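Local coordinates for mandelate racemase/muconate lactonizing protein (Paenibacillus sp., PDB 3V5C) that probably dehydrates galacturonate as a magnesium-dependent member of the enolase superfamily, at residues Arg165-Lys170 against Gly202-Asp207; Asn228-Glu233 against Asn256-Asp261; Leu242-Lys247 against Arg276-Val281. The protein carries 1 engineered substitution. One frame throughout, in Å; residues are numbered along the deposited sequence. Where two conformers were deposited one is given.

Overall arrangement
All three contacts lie in the barrel domain typical of the enolase superfamily, along one arc of its wall. Interaction 1 comes first in the chain and closes before interaction 2 opens; centred about 10 Å apart, they share one sheet through neighbouring strands 204-207 and 231-233. Interaction 3 alternates along the chain with interaction 2: helix 240-253, leading from strand 231-233 to strand 258-261, supplies one of its segments. Their centres are about 11 Å apart, bridged by a probable Ile259-Asp280 backbone hydrogen bond. Asp261 of interaction 2 binds magnesium; the side chains of Asp207 and Tyr243, from interactions 1 and 3, lie about 8 Å and 6 Å from the ion, so all three border the metal site.

Interaction 1. Residues Arg165-Lys170 against Gly202-Asp207; sequences RHFKIK and GKIMID
His166 and Lys203 run alongside one another, and the imidazole turns its edge to the neighbouring backbone: Lys203 N donates to ND1 at 3.0 Å, almost straight (171°) and close to the ring plane. CG of His166, set beside its own N (chi1 -47°), brings ND1 round to that N-H. From here four backbone bonds pair the parallel strands 167-170 and 204-207, the first from Phe167 N to Lys203 O at 2.9 Å. On the face turned to helix 180-198, CD1 of Ile169 meets CG2 of Ile204 at 3.5 Å. On the other face Lys168 passes Met205 at about a right angle, its CG 3.9 Å from Met205 CB. Lys170, bent at chi2 and chi4, folds back alongside Asp207 until NZ reaches OD2 at 2.8 Å, on the anti side and well out of the carboxylate plane. Lys168 NZ makes only a long salt bridge to the same OD2; Tyr131, Glu233 and Glu336 also take it. The Lys-Ile-Lys sequence recalls the KxK motif of mandelate racemase relatives, and the contact gathers two amines round one carboxylate on the barrel-interior face, with the Asp207 side chain about 8 Å from the magnesium ion, consistent with a polar active-site wall.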
loop_
_atom_site.group_PDB
_atom_site.type_symbol
_atom_site.label_atom_id
_atom_site.label_comp_id
_atom_site.label_asym_id
_atom_site.label_seq_id
_atom_site.Cartn_x
_atom_site.Cartn_y
_atom_site.Cartn_z
ATOM N N ARG A 165 6.492 -14.600 3.254
ATOM C CA ARG A 165 6.180 -15.476 4.383
ATOM C C ARG A 165 4.777 -15.233 4.950
ATOM O O ARG A 165 4.246 -16.049 5.715
ATOM C CB ARG A 165 7.228 -15.307 5.495
ATOM C CG ARG A 165 8.641 -15.740 5.076
ATOM C CD ARG A 165 8.708 -17.253 4.836
ATOM N NE ARG A 165 10.045 -17.714 4.435
ATOM C CZ ARG A 165 10.442 -17.853 3.169
ATOM N NH1 ARG A 165 9.621 -17.550 2.160
ATOM N NH2 ARG A 165 11.672 -18.295 2.904
ATOM N N HIS A 166 4.201 -14.093 4.582
ATOM C CA HIS A 166 2.896 -13.667 5.088
ATOM C C HIS A 166 1.981 -13.419 3.922
ATOM O O HIS A 166 2.425 -12.922 2.878
ATOM C CB HIS A 166 3.084 -12.385 5.893
ATOM C CG HIS A 166 4.225 -12.474 6.851
ATOM N ND1 HIS A 166 4.256 -13.397 7.873
ATOM C CD2 HIS A 166 5.392 -11.791 6.923
ATOM C CE1 HIS A 166 5.386 -13.273 8.543
ATOM N NE2 HIS A 166 6.089 -12.298 7.995
ATOM N N PHE A 167 0.698 -13.729 4.104
ATOM C CA PHE A 167 -0.211 -13.790 2.965
ATOM C C PHE A 167 -1.578 -13.210 3.269
ATOM O O PHE A 167 -2.159 -13.510 4.303
ATOM C CB PHE A 167 -0.364 -15.246 2.504
ATOM C CG PHE A 167 0.935 -15.887 2.100
ATOM C CD1 PHE A 167 1.715 -16.555 3.039
ATOM C CD2 PHE A 167 1.387 -15.795 0.787
ATOM C CE1 PHE A 167 2.953 -17.144 2.664
ATOM C CE2 PHE A 167 2.610 -16.375 0.405
ATOM C CZ PHE A 167 3.388 -17.044 1.347
ATOM N N LYS A 168 -2.091 -12.405 2.340
ATOM C CA LYS A 168 -3.454 -11.904 2.456
ATOM C C LYS A 168 -4.305 -12.599 1.420
ATOM O O LYS A 168 -4.042 -12.532 0.222
ATOM C CB LYS A 168 -3.544 -10.385 2.285
ATOM C CG LYS A 168 -4.955 -9.873 2.616
ATOM C CD LYS A 168 -4.980 -8.364 2.843
ATOM C CE LYS A 168 -4.984 -7.601 1.516
ATOM N NZ LYS A 168 -5.037 -6.096 1.792
ATOM N N ILE A 169 -5.340 -13.261 1.908
ATOM C CA ILE A 169 -6.180 -14.103 1.090
ATOM C C ILE A 169 -7.515 -13.419 0.842
ATOM O O ILE A 169 -8.180 -13.005 1.780
ATOM C CB ILE A 169 -6.424 -15.436 1.809
ATOM C CG1 ILE A 169 -5.084 -16.110 2.128
ATOM C CG2 ILE A 169 -7.318 -16.330 0.937
ATOM C CD1 ILE A 169 -5.164 -17.121 3.260
ATOM N N LYS A 170 -7.885 -13.251 -0.424
ATOM C CA LYS A 170 -9.199 -12.724 -0.729
ATOM C C LYS A 170 -10.257 -13.746 -0.348
ATOM O O LYS A 170 -10.122 -14.932 -0.668
ATOM C CB LYS A 170 -9.316 -12.346 -2.204
ATOM C CG LYS A 170 -8.425 -11.172 -2.620
ATOM C CD LYS A 170 -9.006 -9.873 -2.076
ATOM C CE LYS A 170 -8.209 -8.666 -2.530
ATOM N NZ LYS A 170 -7.137 -8.370 -1.561
ATOM N N GLY A 202 4.111 -17.939 9.638
ATOM C CA GLY A 202 3.542 -17.156 8.545
ATOM C C GLY A 202 2.213 -16.524 8.944
ATOM O O GLY A 202 1.283 -17.229 9.311
ATOM N N LYS A 203 2.125 -15.198 8.891
ATOM C CA LYS A 203 0.892 -14.510 9.271
ATOM C C LYS A 203 -0.107 -14.575 8.125
ATOM O O LYS A 203 0.241 -14.341 6.953
ATOM C CB LYS A 203 1.177 -13.047 9.646
ATOM C CG LYS A 203 2.052 -12.904 10.873
ATOM C CD LYS A 203 2.270 -11.445 11.211
ATOM C CE LYS A 203 3.022 -11.280 12.529
ATOM N NZ LYS A 203 4.463 -11.658 12.419
ATOM N N ILE A 204 -1.356 -14.886 8.462
ATOM C CA ILE A 204 -2.408 -14.988 7.464
ATOM C C ILE A 204 -3.424 -13.884 7.698
ATOM O O ILE A 204 -3.888 -13.693 8.818
ATOM C CB ILE A 204 -3.135 -16.342 7.590
ATOM C CG1 ILE A 204 -2.151 -17.488 7.354
ATOM C CG2 ILE A 204 -4.314 -16.417 6.631
ATOM C CD1 ILE A 204 -1.541 -17.470 5.982
ATOM N N MET A 205 -3.750 -13.146 6.640
ATOM C CA MET A 205 -4.791 -12.126 6.700
ATOM C C MET A 205 -5.899 -12.478 5.714
ATOM O O MET A 205 -5.640 -13.112 4.690
ATOM C CB MET A 205 -4.214 -10.743 6.370
ATOM C CG MET A 205 -3.205 -10.207 7.382
ATOM S SD MET A 205 -1.591 -11.019 7.330
ATOM C CE MET A 205 -0.974 -10.500 5.736
ATOM N N ILE A 206 -7.133 -12.081 6.017
ATOM C CA ILE A 206 -8.218 -12.270 5.070
ATOM C C ILE A 206 -8.926 -10.962 4.733
ATOM O O ILE A 206 -9.087 -10.107 5.582
ATOM C CB ILE A 206 -9.210 -13.375 5.509
ATOM C CG1 ILE A 206 -9.929 -13.013 6.811
ATOM C CG2 ILE A 206 -8.470 -14.722 5.660
ATOM C CD1 ILE A 206 -10.995 -14.073 7.211
ATOM N N ASP A 207 -9.345 -10.820 3.479
ATOM C CA ASP A 207 -9.903 -9.576 2.968
ATOM C C ASP A 207 -11.156 -9.947 2.203
ATOM O O ASP A 207 -11.067 -10.620 1.174
ATOM C CB ASP A 207 -8.851 -8.883 2.076
ATOM C CG ASP A 207 -9.362 -7.628 1.361
ATOM O OD1 ASP A 207 -10.482 -7.139 1.638
ATOM O OD2 ASP A 207 -8.584 -7.088 0.528
#

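Interaction 2. Residues Asn228-Glu233 against Asn256-Asp261; sequences NLYWLE and NVLIAD. With MG (magnesium ion), chain E.
Leu258 fits against the side chain of Tyr230, with its CD1 over one face of the phenol ring 4.1 Å from the centroid and displaced toward the rim. The neighbouring bump is smaller and more central: CB of Ala260 stands over the five-membered ring of Trp231, 3.7 Å from its centroid and only 6° off the normal. Trp231 holds its CG between the backbone N and the carbonyl carbon (chi1 80°), which swings the indole across this methyl. NE1 then gives a bent hydrogen bond to the anti lone pair of Glu233 OE1 at 3.1 Å, an oxygen that Gln283 also grips. The backbones belong to a beta-alpha-beta unit of the barrel: parallel strands 231-233 and 258-261, joined through helix 240-253, are tied by bonds such as Leu232 N to Leu258 O, 2.8 Å. On the sheet's other face, toward that helix, Leu232 and Ile259 lie next to each other, CD2 of Leu232 touching CD1 of Ile259 at 3.9 Å, while Val257 spreads its two methyls, CG1 against CB of Leu232 and CG2 against CB of Leu229. Were Trp231 an alanine, the Ala260 methyl would probably face a gap and Glu233 OE1 would lose one of its donors. At the strand end Asp261 OD1 binds the magnesium ion at 2.0 Å; Glu238 and four waters are its other ligands.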
loop_
_atom_site.group_PDB
_atom_site.type_symbol
_atom_site.label_atom_id
_atom_site.label_comp_id
_atom_site.label_asym_id
_atom_site.label_seq_id
_atom_site.Cartn_x
_atom_site.Cartn_y
_atom_site.Cartn_z
ATOM N N ASN A 228 -4.649 -19.711 12.954
ATOM C CA ASN A 228 -4.248 -18.419 13.489
ATOM C C ASN A 228 -4.369 -17.380 12.387
ATOM O O ASN A 228 -3.676 -17.455 11.376
ATOM C CB ASN A 228 -2.838 -18.472 14.080
ATOM C CG ASN A 228 -2.732 -19.438 15.251
ATOM O OD1 ASN A 228 -1.877 -20.326 15.263
ATOM N ND2 ASN A 228 -3.611 -19.274 16.238
ATOM N N LEU A 229 -5.300 -16.453 12.573
ATOM C CA LEU A 229 -5.558 -15.382 11.618
ATOM C C LEU A 229 -5.052 -14.101 12.246
ATOM O O LEU A 229 -5.411 -13.774 13.380
ATOM C CB LEU A 229 -7.058 -15.238 11.371
ATOM C CG LEU A 229 -7.769 -16.373 10.639
ATOM C CD1 LEU A 229 -9.247 -16.065 10.602
ATOM C CD2 LEU A 229 -7.207 -16.498 9.229
ATOM N N TYR A 230 -4.236 -13.366 11.503
ATOM C CA TYR A 230 -3.648 -12.142 12.016
ATOM C C TYR A 230 -4.634 -10.981 11.979
ATOM O O TYR A 230 -4.807 -10.285 12.974
ATOM C CB TYR A 230 -2.369 -11.802 11.251
ATOM C CG TYR A 230 -1.606 -10.651 11.860
ATOM C CD1 TYR A 230 -0.956 -10.799 13.074
ATOM C CD2 TYR A 230 -1.546 -9.424 11.233
ATOM C CE1 TYR A 230 -0.274 -9.748 13.646
ATOM C CE2 TYR A 230 -0.863 -8.367 11.795
ATOM C CZ TYR A 230 -0.230 -8.542 13.002
ATOM O OH TYR A 230 0.472 -7.504 13.567
ATOM N N TRP A 231 -5.237 -10.731 10.815
ATOM C CA TRP A 231 -6.332 -9.769 10.767
ATOM C C TRP A 231 -7.418 -10.091 9.756
ATOM O O TRP A 231 -7.220 -10.893 8.821
ATOM C CB TRP A 231 -5.811 -8.341 10.578
ATOM C CG TRP A 231 -5.415 -7.859 9.191
ATOM C CD1 TRP A 231 -6.113 -7.983 8.013
ATOM C CD2 TRP A 231 -4.268 -7.056 8.886
ATOM N NE1 TRP A 231 -5.441 -7.340 6.996
ATOM C CE2 TRP A 231 -4.312 -6.759 7.508
ATOM C CE3 TRP A 231 -3.190 -6.586 9.646
ATOM C CZ2 TRP A 231 -3.300 -6.019 6.860
ATOM C CZ3 TRP A 231 -2.191 -5.834 9.004
ATOM C CH2 TRP A 231 -2.264 -5.558 7.634
ATOM N N LEU A 232 -8.569 -9.479 10.009
ATOM C CA LEU A 232 -9.732 -9.511 9.145
ATOM C C LEU A 232 -9.963 -8.125 8.578
ATOM O O LEU A 232 -10.246 -7.180 9.324
ATOM C CB LEU A 232 -10.952 -9.915 9.972
ATOM C CG LEU A 232 -12.327 -9.701 9.335
ATOM C CD1 LEU A 232 -12.529 -10.660 8.193
ATOM C CD2 LEU A 232 -13.431 -9.878 10.371
ATOM N N GLU A 233 -9.869 -8.016 7.262
ATOM C CA GLU A 233 -9.958 -6.743 6.560
ATOM C C GLU A 233 -11.257 -6.647 5.768
ATOM O O GLU A 233 -11.660 -7.591 5.062
ATOM C CB GLU A 233 -8.729 -6.617 5.644
ATOM C CG GLU A 233 -8.798 -5.650 4.493
ATOM C CD GLU A 233 -7.416 -5.440 3.874
ATOM O OE1 GLU A 233 -6.454 -5.989 4.424
ATOM O OE2 GLU A 233 -7.318 -4.723 2.865
ATOM N N ASN A 256 -8.002 -14.154 18.959
ATOM C CA ASN A 256 -7.198 -12.969 18.695
ATOM C C ASN A 256 -7.050 -12.704 17.209
ATOM O O ASN A 256 -6.151 -13.244 16.558
ATOM C CB ASN A 256 -5.811 -13.130 19.317
ATOM C CG ASN A 256 -5.883 -13.456 20.792
ATOM O OD1 ASN A 256 -6.693 -12.882 21.521
ATOM N ND2 ASN A 256 -5.059 -14.399 21.237
ATOM N N VAL A 257 -7.944 -11.884 16.678
ATOM C CA VAL A 257 -7.884 -11.460 15.286
ATOM C C VAL A 257 -8.053 -9.940 15.256
ATOM O O VAL A 257 -9.017 -9.404 15.810
ATOM C CB VAL A 257 -9.018 -12.116 14.494
ATOM C CG1 VAL A 257 -9.025 -11.642 13.042
ATOM C CG2 VAL A 257 -8.896 -13.644 14.565
ATOM N N LEU A 258 -7.103 -9.228 14.657
ATOM C CA LEU A 258 -7.245 -7.774 14.561
ATOM C C LEU A 258 -8.272 -7.413 13.499
ATOM O O LEU A 258 -8.455 -8.160 12.531
ATOM C CB LEU A 258 -5.907 -7.122 14.194
ATOM C CG LEU A 258 -4.786 -7.380 15.197
ATOM C CD1 LEU A 258 -3.440 -7.118 14.544
ATOM C CD2 LEU A 258 -4.974 -6.524 16.445
ATOM N N ILE A 259 -8.944 -6.281 13.689
ATOM C CA ILE A 259 -9.871 -5.748 12.689
ATOM C C ILE A 259 -9.174 -4.629 11.893
ATOM O O ILE A 259 -8.660 -3.659 12.483
ATOM C CB ILE A 259 -11.147 -5.203 13.358
ATOM C CG1 ILE A 259 -11.902 -6.338 14.085
ATOM C CG2 ILE A 259 -12.047 -4.498 12.323
ATOM C CD1 ILE A 259 -12.368 -7.455 13.190
ATOM N N ALA A 260 -9.166 -4.755 10.564
ATOM C CA ALA A 260 -8.477 -3.808 9.690
ATOM C C ALA A 260 -9.473 -3.185 8.713
ATOM O O ALA A 260 -10.329 -3.883 8.155
ATOM C CB ALA A 260 -7.337 -4.517 8.931
ATOM N N ASP A 261 -9.392 -1.868 8.515
ATOM C CA ASP A 261 -10.307 -1.228 7.587
ATOM C C ASP A 261 -9.745 0.136 7.209
ATOM O O ASP A 261 -8.739 0.555 7.770
ATOM C CB ASP A 261 -11.696 -1.109 8.258
ATOM C CG ASP A 261 -12.844 -1.224 7.273
ATOM O OD1 ASP A 261 -12.695 -0.726 6.149
ATOM O OD2 ASP A 261 -13.907 -1.782 7.642
HETATM MG MG MG E . -13.972 -0.282 4.642
HETATM O O HOH W 1 -6.277 -15.966 15.318
HETATM O O HOH W 2 -3.783 -10.895 15.568
HETATM O O HOH W 3 -15.032 -2.079 5.029
HETATM O O HOH W 4 -15.276 0.114 2.962
HETATM O O HOH W 5 -12.507 -1.146 3.374
HETATM O O HOH W 6 -12.982 1.632 4.419
#

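Interaction 3. Residues Leu242-Lys247 against Arg276-Val281; sequences LYEDLK and RGRVDV
Tyr243 brings helix 240-253 against the turn that follows helix 270-275, where a Schellman motif ends that helix at Gly277 (phi 95°) and the chain runs on toward strand 281-282 of the barrel. At Gly277 a side chain would be jammed against the carbonyl oxygen of Arg276. The CB of Tyr243 points at the turn and lies 3.5 Å from Arg278 O, while its ring carbon CD2 meets the CG2 methyl of Val279 at 3.5 Å, the two side chains running obliquely to each other. Arg278 O is buried here with no polar partner in the model. The far end of the tyrosine leaves this contact: its hydroxyl is hydrogen-bonded to Asp261, so the residue links the turn to a magnesium ligand.

Next in the helix, Glu244 keeps company with the Arg278 side chain along its length, its own chain extended and CG anti to the backbone N (chi1 -177°). This carries CG to one face of the guanidinium, 3.6 Å above its plane and toward the rim, and leaves the carboxylate turned 35° from that plane. OE2 of Glu244 and NH2 of Arg278 are 3.5 Å apart, a salt bridge made from over the guanidinium face, and NE of Arg278 pairs with Glu240.

One turn on from Tyr243, Lys247 bends at chi2 and chi4, and its CE passes 3.5 Å from Gly277 O. The amine arrives from the opposite direction to Asp280, whose OD2 also accepts from Ile259 N. NZ of Lys247 straddles the Asp280 carboxylate, 2.8 Å from both OD1 and OD2, on the syn lone pair of each.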
loop_
_atom_site.group_PDB
_atom_site.type_symbol
_atom_site.label_atom_id
_atom_site.label_comp_id
_atom_site.label_asym_id
_atom_site.label_seq_id
_atom_site.Cartn_x
_atom_site.Cartn_y
_atom_site.Cartn_z
ATOM N N LEU A 242 -21.593 -2.745 14.440
ATOM C CA LEU A 242 -21.268 -4.107 14.030
ATOM C C LEU A 242 -19.885 -4.515 14.516
ATOM O O LEU A 242 -19.698 -5.625 14.995
ATOM C CB LEU A 242 -21.363 -4.267 12.517
ATOM C CG LEU A 242 -22.726 -3.997 11.896
ATOM C CD1 LEU A 242 -22.685 -4.281 10.411
ATOM C CD2 LEU A 242 -23.836 -4.817 12.584
ATOM N N TYR A 243 -18.921 -3.608 14.400
ATOM C CA TYR A 243 -17.587 -3.916 14.903
ATOM C C TYR A 243 -17.524 -4.016 16.436
ATOM O O TYR A 243 -16.770 -4.814 16.959
ATOM C CB TYR A 243 -16.573 -2.909 14.359
ATOM C CG TYR A 243 -16.052 -3.195 12.956
ATOM C CD1 TYR A 243 -15.894 -4.497 12.478
ATOM C CD2 TYR A 243 -15.689 -2.152 12.119
ATOM C CE1 TYR A 243 -15.378 -4.734 11.201
ATOM C CE2 TYR A 243 -15.191 -2.371 10.841
ATOM C CZ TYR A 243 -15.021 -3.659 10.392
ATOM O OH TYR A 243 -14.497 -3.837 9.136
ATOM N N GLU A 244 -18.313 -3.208 17.151
ATOM C CA GLU A 244 -18.379 -3.341 18.606
ATOM C C GLU A 244 -18.842 -4.752 18.952
ATOM O O GLU A 244 -18.285 -5.402 19.839
ATOM C CB GLU A 244 -19.350 -2.321 19.215
ATOM C CG GLU A 244 -19.391 -2.387 20.725
ATOM C CD GLU A 244 -20.384 -1.410 21.334
ATOM O OE1 GLU A 244 -21.227 -0.859 20.594
ATOM O OE2 GLU A 244 -20.331 -1.211 22.562
ATOM N N ASP A 245 -19.852 -5.214 18.229
ATOM C CA ASP A 245 -20.400 -6.561 18.408
ATOM C C ASP A 245 -19.335 -7.618 18.099
ATOM O O ASP A 245 -19.058 -8.479 18.931
ATOM C CB ASP A 245 -21.670 -6.726 17.546
ATOM C CG ASP A 245 -22.288 -8.128 17.627
ATOM O OD1 ASP A 245 -21.536 -9.116 17.660
ATOM O OD2 ASP A 245 -23.543 -8.248 17.617
ATOM N N LEU A 246 -18.709 -7.522 16.927
ATOM C CA LEU A 246 -17.687 -8.484 16.525
ATOM C C LEU A 246 -16.545 -8.554 17.537
ATOM O O LEU A 246 -16.096 -9.635 17.906
ATOM C CB LEU A 246 -17.131 -8.117 15.150
ATOM C CG LEU A 246 -16.153 -9.126 14.540
ATOM C CD1 LEU A 246 -16.806 -10.490 14.505
ATOM C CD2 LEU A 246 -15.792 -8.693 13.142
ATOM N N LYS A 247 -16.076 -7.395 17.983
ATOM C CA LYS A 247 -15.000 -7.357 18.963
ATOM C C LYS A 247 -15.361 -8.067 20.263
ATOM O O LYS A 247 -14.546 -8.795 20.826
ATOM C CB LYS A 247 -14.609 -5.911 19.241
ATOM C CG LYS A 247 -13.777 -5.305 18.147
ATOM C CD LYS A 247 -12.419 -5.937 18.134
ATOM C CE LYS A 247 -11.377 -4.965 17.626
ATOM N NZ LYS A 247 -10.164 -5.016 18.489
ATOM N N ARG A 276 -12.030 4.239 19.780
ATOM C CA ARG A 276 -12.907 3.621 20.773
ATOM C C ARG A 276 -12.785 2.095 20.854
ATOM O O ARG A 276 -13.523 1.433 21.589
ATOM C CB ARG A 276 -14.364 4.055 20.575
ATOM C CG ARG A 276 -14.617 5.514 20.937
ATOM C CD ARG A 276 -16.101 5.793 21.145
ATOM N NE ARG A 276 -16.855 5.853 19.889
ATOM C CZ ARG A 276 -17.056 6.957 19.187
ATOM N NH1 ARG A 276 -16.529 8.110 19.592
ATOM N NH2 ARG A 276 -17.768 6.913 18.066
ATOM N N GLY A 277 -11.849 1.535 20.090
ATOM C CA GLY A 277 -11.525 0.126 20.196
ATOM C C GLY A 277 -12.209 -0.818 19.225
ATOM O O GLY A 277 -12.064 -2.028 19.349
ATOM N N ARG A 278 -12.931 -0.278 18.246
ATOM C CA ARG A 278 -13.707 -1.121 17.336
ATOM C C ARG A 278 -12.904 -1.587 16.116
ATOM O O ARG A 278 -13.288 -2.570 15.459
ATOM C CB ARG A 278 -14.981 -0.397 16.865
ATOM C CG ARG A 278 -16.086 -0.244 17.931
ATOM C CD ARG A 278 -15.703 0.799 18.964
ATOM N NE ARG A 278 -16.845 1.301 19.729
ATOM C CZ ARG A 278 -17.205 0.855 20.929
ATOM N NH1 ARG A 278 -16.549 -0.144 21.512
ATOM N NH2 ARG A 278 -18.245 1.405 21.549
ATOM N N VAL A 279 -11.796 -0.896 15.831
ATOM C CA VAL A 279 -10.964 -1.178 14.658
ATOM C C VAL A 279 -9.507 -1.010 15.086
ATOM O O VAL A 279 -9.192 -0.081 15.833
ATOM C CB VAL A 279 -11.296 -0.221 13.476
ATOM C CG1 VAL A 279 -10.298 -0.387 12.339
ATOM C CG2 VAL A 279 -12.741 -0.431 12.976
ATOM N N ASP A 280 -8.630 -1.926 14.666
ATOM C CA ASP A 280 -7.253 -1.956 15.166
ATOM C C ASP A 280 -6.209 -1.441 14.183
ATOM O O ASP A 280 -5.192 -0.896 14.589
ATOM C CB ASP A 280 -6.882 -3.390 15.539
ATOM C CG ASP A 280 -7.853 -3.978 16.528
ATOM O OD1 ASP A 280 -8.018 -3.387 17.620
ATOM O OD2 ASP A 280 -8.480 -4.999 16.204
ATOM N N VAL A 281 -6.465 -1.636 12.889
ATOM C CA VAL A 281 -5.487 -1.385 11.848
ATOM C C VAL A 281 -6.148 -0.517 10.793
ATOM O O VAL A 281 -7.222 -0.849 10.300
ATOM C CB VAL A 281 -5.068 -2.703 11.165
ATOM C CG1 VAL A 281 -4.097 -2.430 10.032
ATOM C CG2 VAL A 281 -4.450 -3.670 12.176
#